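Local coordinates for sulfhydryl oxidase 1 (Homo sapiens, PDB 3LLI), which catalyses the oxidation of thiols to disulfides with molecular oxygen as electron acceptor, using a bound FAD, at residues 53-58 with 141-146; 12-17 with 252-257. One frame throughout, in Å; residues are numbered along the deposited sequence.

Contact 1 of 2, residues 53-58 with 141-146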
loop_
_atom_site.group_PDB
_atom_site.type_symbol
_atom_site.label_atom_id
_atom_site.label_comp_id
_atom_site.label_asym_id
_atom_site.label_seq_id
_atom_site.Cartn_x
_atom_site.Cartn_y
_atom_site.Cartn_z
ATOM N N ALA A 53 -5.120 -10.091 -2.672
ATOM C CA ALA A 53 -5.760 -10.967 -3.650
ATOM C C ALA A 53 -6.960 -10.321 -4.319
ATOM O O ALA A 53 -7.166 -10.467 -5.526
ATOM C CB ALA A 53 -6.193 -12.272 -2.983
ATOM N N LYS A 54 -7.749 -9.598 -3.535
ATOM C CA LYS A 54 -8.936 -8.963 -4.066
ATOM C C LYS A 54 -8.746 -7.592 -4.708
ATOM O O LYS A 54 -9.373 -7.298 -5.735
ATOM C CB LYS A 54 -9.996 -8.839 -2.976
ATOM C CG LYS A 54 -11.275 -8.236 -3.496
ATOM C CD LYS A 54 -12.304 -8.038 -2.411
ATOM C CE LYS A 54 -13.621 -7.587 -3.031
ATOM N NZ LYS A 54 -14.634 -7.252 -2.001
ATOM N N TYR A 55 -7.879 -6.764 -4.132
ATOM C CA TYR A 55 -7.695 -5.414 -4.644
ATOM C C TYR A 55 -6.383 -5.076 -5.329
ATOM O O TYR A 55 -6.275 -4.025 -5.971
ATOM C CB TYR A 55 -7.947 -4.414 -3.517
ATOM C CG TYR A 55 -9.347 -4.494 -2.971
ATOM C CD1 TYR A 55 -10.442 -4.115 -3.753
ATOM C CD2 TYR A 55 -9.587 -4.951 -1.678
ATOM C CE1 TYR A 55 -11.744 -4.187 -3.255
ATOM C CE2 TYR A 55 -10.885 -5.028 -1.168
ATOM C CZ TYR A 55 -11.956 -4.640 -1.962
ATOM O OH TYR A 55 -13.232 -4.682 -1.458
ATOM N N PHE A 56 -5.372 -5.923 -5.193
ATOM C CA PHE A 56 -4.125 -5.605 -5.859
ATOM C C PHE A 56 -4.454 -5.523 -7.364
ATOM O O PHE A 56 -5.151 -6.391 -7.896
ATOM C CB PHE A 56 -3.079 -6.686 -5.608
ATOM C CG PHE A 56 -1.755 -6.382 -6.244
ATOM C CD1 PHE A 56 -0.882 -5.465 -5.660
ATOM C CD2 PHE A 56 -1.400 -6.975 -7.457
ATOM C CE1 PHE A 56 0.324 -5.138 -6.269
ATOM C CE2 PHE A 56 -0.198 -6.658 -8.080
ATOM C CZ PHE A 56 0.674 -5.735 -7.488
ATOM N N PRO A 57 -3.972 -4.475 -8.059
ATOM C CA PRO A 57 -4.245 -4.318 -9.498
ATOM C C PRO A 57 -3.304 -5.168 -10.333
ATOM O O PRO A 57 -2.639 -4.668 -11.232
ATOM C CB PRO A 57 -4.013 -2.825 -9.719
ATOM C CG PRO A 57 -2.824 -2.578 -8.855
ATOM C CD PRO A 57 -3.176 -3.340 -7.559
ATOM N N GLY A 58 -3.256 -6.454 -10.034
ATOM C CA GLY A 58 -2.342 -7.318 -10.741
ATOM C C GLY A 58 -2.820 -7.823 -12.080
ATOM O O GLY A 58 -4.012 -7.833 -12.387
ATOM N N SER A 141 -23.698 -5.545 0.397
ATOM C CA SER A 141 -23.165 -5.720 1.742
ATOM C C SER A 141 -22.001 -6.709 1.831
ATOM O O SER A 141 -21.022 -6.454 2.537
ATOM C CB SER A 141 -24.282 -6.163 2.688
ATOM O OG SER A 141 -24.754 -7.450 2.337
ATOM N N GLN A 142 -22.108 -7.830 1.120
ATOM C CA GLN A 142 -21.058 -8.846 1.138
ATOM C C GLN A 142 -19.697 -8.265 0.764
ATOM O O GLN A 142 -18.689 -8.565 1.408
ATOM C CB GLN A 142 -21.396 -9.993 0.180
ATOM C CG GLN A 142 -22.703 -10.716 0.475
ATOM C CD GLN A 142 -23.925 -9.849 0.225
ATOM O OE1 GLN A 142 -24.052 -9.225 -0.832
ATOM N NE2 GLN A 142 -24.834 -9.813 1.195
ATOM N N GLU A 143 -19.667 -7.435 -0.276
ATOM C CA GLU A 143 -18.418 -6.818 -0.716
ATOM C C GLU A 143 -18.191 -5.460 -0.053
ATOM O O GLU A 143 -17.076 -4.933 -0.064
ATOM C CB GLU A 143 -18.399 -6.667 -2.239
ATOM C CG GLU A 143 -17.159 -5.960 -2.760
ATOM C CD GLU A 143 -17.004 -6.069 -4.261
ATOM O OE1 GLU A 143 -17.946 -5.686 -4.987
ATOM O OE2 GLU A 143 -15.935 -6.536 -4.713
ATOM N N ALA A 144 -19.252 -4.897 0.521
ATOM C CA ALA A 144 -19.156 -3.615 1.209
ATOM C C ALA A 144 -18.414 -3.857 2.517
ATOM O O ALA A 144 -17.950 -2.918 3.168
ATOM C CB ALA A 144 -20.544 -3.057 1.489
ATOM N N ALA A 145 -18.313 -5.132 2.892
ATOM C CA ALA A 145 -17.624 -5.535 4.113
ATOM C C ALA A 145 -16.162 -5.824 3.793
ATOM O O ALA A 145 -15.282 -5.605 4.626
ATOM C CB ALA A 145 -18.292 -6.773 4.716
ATOM N N LYS A 146 -15.906 -6.316 2.582
ATOM C CA LYS A 146 -14.543 -6.613 2.157
ATOM C C LYS A 146 -13.785 -5.314 1.919
ATOM O O LYS A 146 -12.576 -5.234 2.149
ATOM C CB LYS A 146 -14.545 -7.452 0.875
ATOM C CG LYS A 146 -14.934 -8.914 1.079
ATOM C CD LYS A 146 -14.807 -9.710 -0.217
ATOM C CE LYS A 146 -15.013 -11.200 0.013
ATOM N NZ LYS A 146 -14.933 -11.979 -1.255
#

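Contact 2 of 2, residues 12-17 with 252-257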
loop_
_atom_site.group_PDB
_atom_site.type_symbol
_atom_site.label_atom_id
_atom_site.label_comp_id
_atom_site.label_asym_id
_atom_site.label_seq_id
_atom_site.Cartn_x
_atom_site.Cartn_y
_atom_site.Cartn_z
ATOM N N SER A 12 3.530 11.342 -12.437
ATOM C CA SER A 12 2.093 11.120 -12.578
ATOM C C SER A 12 1.814 9.651 -12.878
ATOM O O SER A 12 0.680 9.185 -12.768
ATOM C CB SER A 12 1.530 11.975 -13.719
ATOM O OG SER A 12 2.023 11.540 -14.977
ATOM N N LYS A 13 2.864 8.926 -13.250
ATOM C CA LYS A 13 2.738 7.522 -13.598
ATOM C C LYS A 13 3.167 6.538 -12.515
ATOM O O LYS A 13 4.086 6.801 -11.737
ATOM C CB LYS A 13 3.531 7.238 -14.882
ATOM C CG LYS A 13 2.905 7.821 -16.138
ATOM C CD LYS A 13 1.539 7.194 -16.377
ATOM C CE LYS A 13 0.807 7.828 -17.549
ATOM N NZ LYS A 13 -0.567 7.258 -17.715
ATOM N N ILE A 14 2.475 5.401 -12.488
ATOM C CA ILE A 14 2.756 4.323 -11.556
ATOM C C ILE A 14 3.360 3.171 -12.359
ATOM O O ILE A 14 2.806 2.763 -13.381
ATOM C CB ILE A 14 1.472 3.828 -10.861
ATOM C CG1 ILE A 14 0.916 4.924 -9.947
ATOM C CG2 ILE A 14 1.772 2.562 -10.068
ATOM C CD1 ILE A 14 -0.207 4.460 -9.038
ATOM N N TYR A 15 4.494 2.651 -11.901
ATOM C CA TYR A 15 5.157 1.559 -12.600
ATOM C C TYR A 15 4.891 0.205 -11.961
ATOM O O TYR A 15 5.189 -0.012 -10.788
ATOM C CB TYR A 15 6.657 1.823 -12.659
ATOM C CG TYR A 15 6.985 3.089 -13.411
ATOM C CD1 TYR A 15 7.121 3.082 -14.804
ATOM C CD2 TYR A 15 7.082 4.310 -12.747
ATOM C CE1 TYR A 15 7.341 4.262 -15.513
ATOM C CE2 TYR A 15 7.301 5.498 -13.446
ATOM C CZ TYR A 15 7.428 5.466 -14.827
ATOM O OH TYR A 15 7.624 6.640 -15.519
ATOM N N MET A 16 4.333 -0.704 -12.754
ATOM C CA MET A 16 4.017 -2.045 -12.291
ATOM C C MET A 16 5.216 -2.673 -11.581
ATOM O O MET A 16 5.048 -3.511 -10.700
ATOM C CB MET A 16 3.592 -2.914 -13.480
ATOM C CG MET A 16 2.985 -4.257 -13.084
ATOM S SD MET A 16 1.581 -4.057 -11.978
ATOM C CE MET A 16 0.207 -3.903 -13.128
ATOM N N ALA A 17 6.420 -2.261 -11.962
ATOM C CA ALA A 17 7.641 -2.780 -11.352
ATOM C C ALA A 17 7.737 -2.417 -9.868
ATOM O O ALA A 17 8.320 -3.165 -9.074
ATOM C CB ALA A 17 8.856 -2.242 -12.082
ATOM N N PRO A 252 -5.806 1.268 -12.674
ATOM C CA PRO A 252 -5.134 0.373 -13.622
ATOM C C PRO A 252 -4.723 1.098 -14.909
ATOM O O PRO A 252 -3.640 0.857 -15.443
ATOM C CB PRO A 252 -6.183 -0.703 -13.872
ATOM C CG PRO A 252 -6.943 -0.747 -12.573
ATOM C CD PRO A 252 -7.104 0.714 -12.247
ATOM N N SER A 253 -5.575 2.005 -15.387
ATOM C CA SER A 253 -5.291 2.743 -16.622
ATOM C C SER A 253 -4.064 3.646 -16.535
ATOM O O SER A 253 -3.473 4.001 -17.558
ATOM C CB SER A 253 -6.508 3.578 -17.052
ATOM O OG SER A 253 -6.764 4.655 -16.160
ATOM N N ASN A 254 -3.672 4.021 -15.318
ATOM C CA ASN A 254 -2.501 4.875 -15.161
ATOM C C ASN A 254 -1.247 4.053 -14.882
ATOM O O ASN A 254 -0.158 4.607 -14.715
ATOM C CB ASN A 254 -2.720 5.908 -14.045
ATOM C CG ASN A 254 -1.484 6.774 -13.800
ATOM O OD1 ASN A 254 -0.844 7.250 -14.745
ATOM N ND2 ASN A 254 -1.144 6.982 -12.531
ATOM N N ILE A 255 -1.392 2.730 -14.851
ATOM C CA ILE A 255 -0.244 1.863 -14.588
ATOM C C ILE A 255 0.552 1.554 -15.849
ATOM O O ILE A 255 0.010 1.072 -16.845
ATOM C CB ILE A 255 -0.660 0.508 -13.959
ATOM C CG1 ILE A 255 -1.470 0.733 -12.682
ATOM C CG2 ILE A 255 0.582 -0.299 -13.615
ATOM C CD1 ILE A 255 -1.924 -0.553 -12.020
ATOM N N ILE A 256 1.847 1.829 -15.799
ATOM C CA ILE A 256 2.718 1.558 -16.923
ATOM C C ILE A 256 3.214 0.128 -16.761
ATOM O O ILE A 256 4.155 -0.132 -16.011
ATOM C CB ILE A 256 3.901 2.543 -16.943
ATOM C CG1 ILE A 256 3.376 3.947 -17.251
ATOM C CG2 ILE A 256 4.942 2.109 -17.967
ATOM C CD1 ILE A 256 4.447 5.010 -17.320
ATOM N N LEU A 257 2.553 -0.798 -17.452
ATOM C CA LEU A 257 2.912 -2.212 -17.385
ATOM C C LEU A 257 4.375 -2.424 -17.718
ATOM O O LEU A 257 4.923 -1.791 -18.617
ATOM C CB LEU A 257 2.045 -3.033 -18.338
ATOM C CG LEU A 257 0.554 -3.024 -18.009
ATOM C CD1 LEU A 257 -0.218 -3.782 -19.085
ATOM C CD2 LEU A 257 0.331 -3.653 -16.643
#

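Contact 1 of 2, residues 53-58 with 141-146
Lys-54 lays its extended chain across that of Lys-146 at about a right angle, its CD 3.7 Å from Lys-146 CD. The setting is a mainly helical sulfhydryl oxidase fold: the last turn of helix 39-55 packs against the short helix 141-146, linking the FAD-dependent sulfhydryl oxidase and Erv1/Alr family regions of one chain. It illustrates how a long polar side chain can bridge backbones too far apart to touch, for the nearest pair of CA atoms, Lys-54 and Lys-146, is 8.7 Å apart. With CG anti to the backbone N (chi1 -178°) and every later torsion also extended, the lysine reaches its full length toward the second helix. Its own CG lies over the centre of the neighbouring Tyr-55 ring, 3.8 Å above the plane. At the far end, NZ is paired in a salt bridge with Glu-143 OE2, 3.1 Å away, although the placing of NZ is doubtful. If NZ is placed about right, the carboxylate would probably offset the like charge of Lys-146 nearby. Behind the contact, the carbonyl of Tyr-55 accepts a hydrogen bond from Gln-132 in helix 118-134, and Phe-56 and Pro-57 turn inward against that helix. The phenol reaches Lys-146 itself: Lys-146 O sits at the ring edge, near the ring plane, 3.7 Å from Tyr-55 CE2.

Contact 2 of 2, residues 12-17 with 252-257
Asn-254 points its amide at the loop of residues 12-13, where its ND2 donates to Ser-12 O at 2.9 Å. The donor lies in the carbonyl plane, the N-H...O angle is 145°, and the acceptor is tilted 15° out of the amide plane. A second carbonyl, that of His-249, also holds ND2, while OD1 receives Lys-13 NZ in a less certain bond. With an alanine here the amide is gone, and the carbonyls of Ser-12 and His-249 would probably be left without their shared donor. The rest is a minimal parallel beta ladder, two short strands joining distant parts of the chain: Ile-256 N bonds to Ile-14 O at 2.8 Å, and Met-16 N reaches Ile-256 O in a weak bond. Tyr-15 and Ile-256 run side by side in the same direction, Tyr-15 CE1 3.5 Å from Ile-256 CD1, which approaches the ring obliquely. Lys-13 crosses Ile-256 at about a right angle, tightly packed, with Lys-13 CB 3.4 Å from Ile-256 CD1. Met-16 starts extended but folds at its second torsion (chi2 56°), which brings CE to 3.5 Å from Leu-257 CD2 and against Ile-255 CG2. Ile-14 and Ile-255 take the sheet face opposite Tyr-15 and Ile-256 and pack on Phe-128 of helix 118-134, with the Ile-14 side chain about 7 Å from the bound FAD; Tyr-15, at the N-cap position, passes the chain into helix 16-30.

How the contacts relate
The loop closed by contact 2 encloses contact 1, with centres about 20 Å apart; both are partly buried, but contact 2 buries 522 Å² against 193 Å², and in contact 1 the charged side chains lie nearer the surface while Tyr-55 is buried. Contact 1 joins the last turn of helix 39-55 to helix 141-146 through long charged side chains; contact 2 pairs strands through the backbone, with apolar side chains on both sheet faces and polar groups at one end. They meet where Pro-57 CB lies 3.8 Å from Ile-255 CD1. Both pack on helix 118-134, Phe-128 touching Pro-57 of the first and Ile-14 and Ile-255 of the second. The strand pair is the one near the flavin.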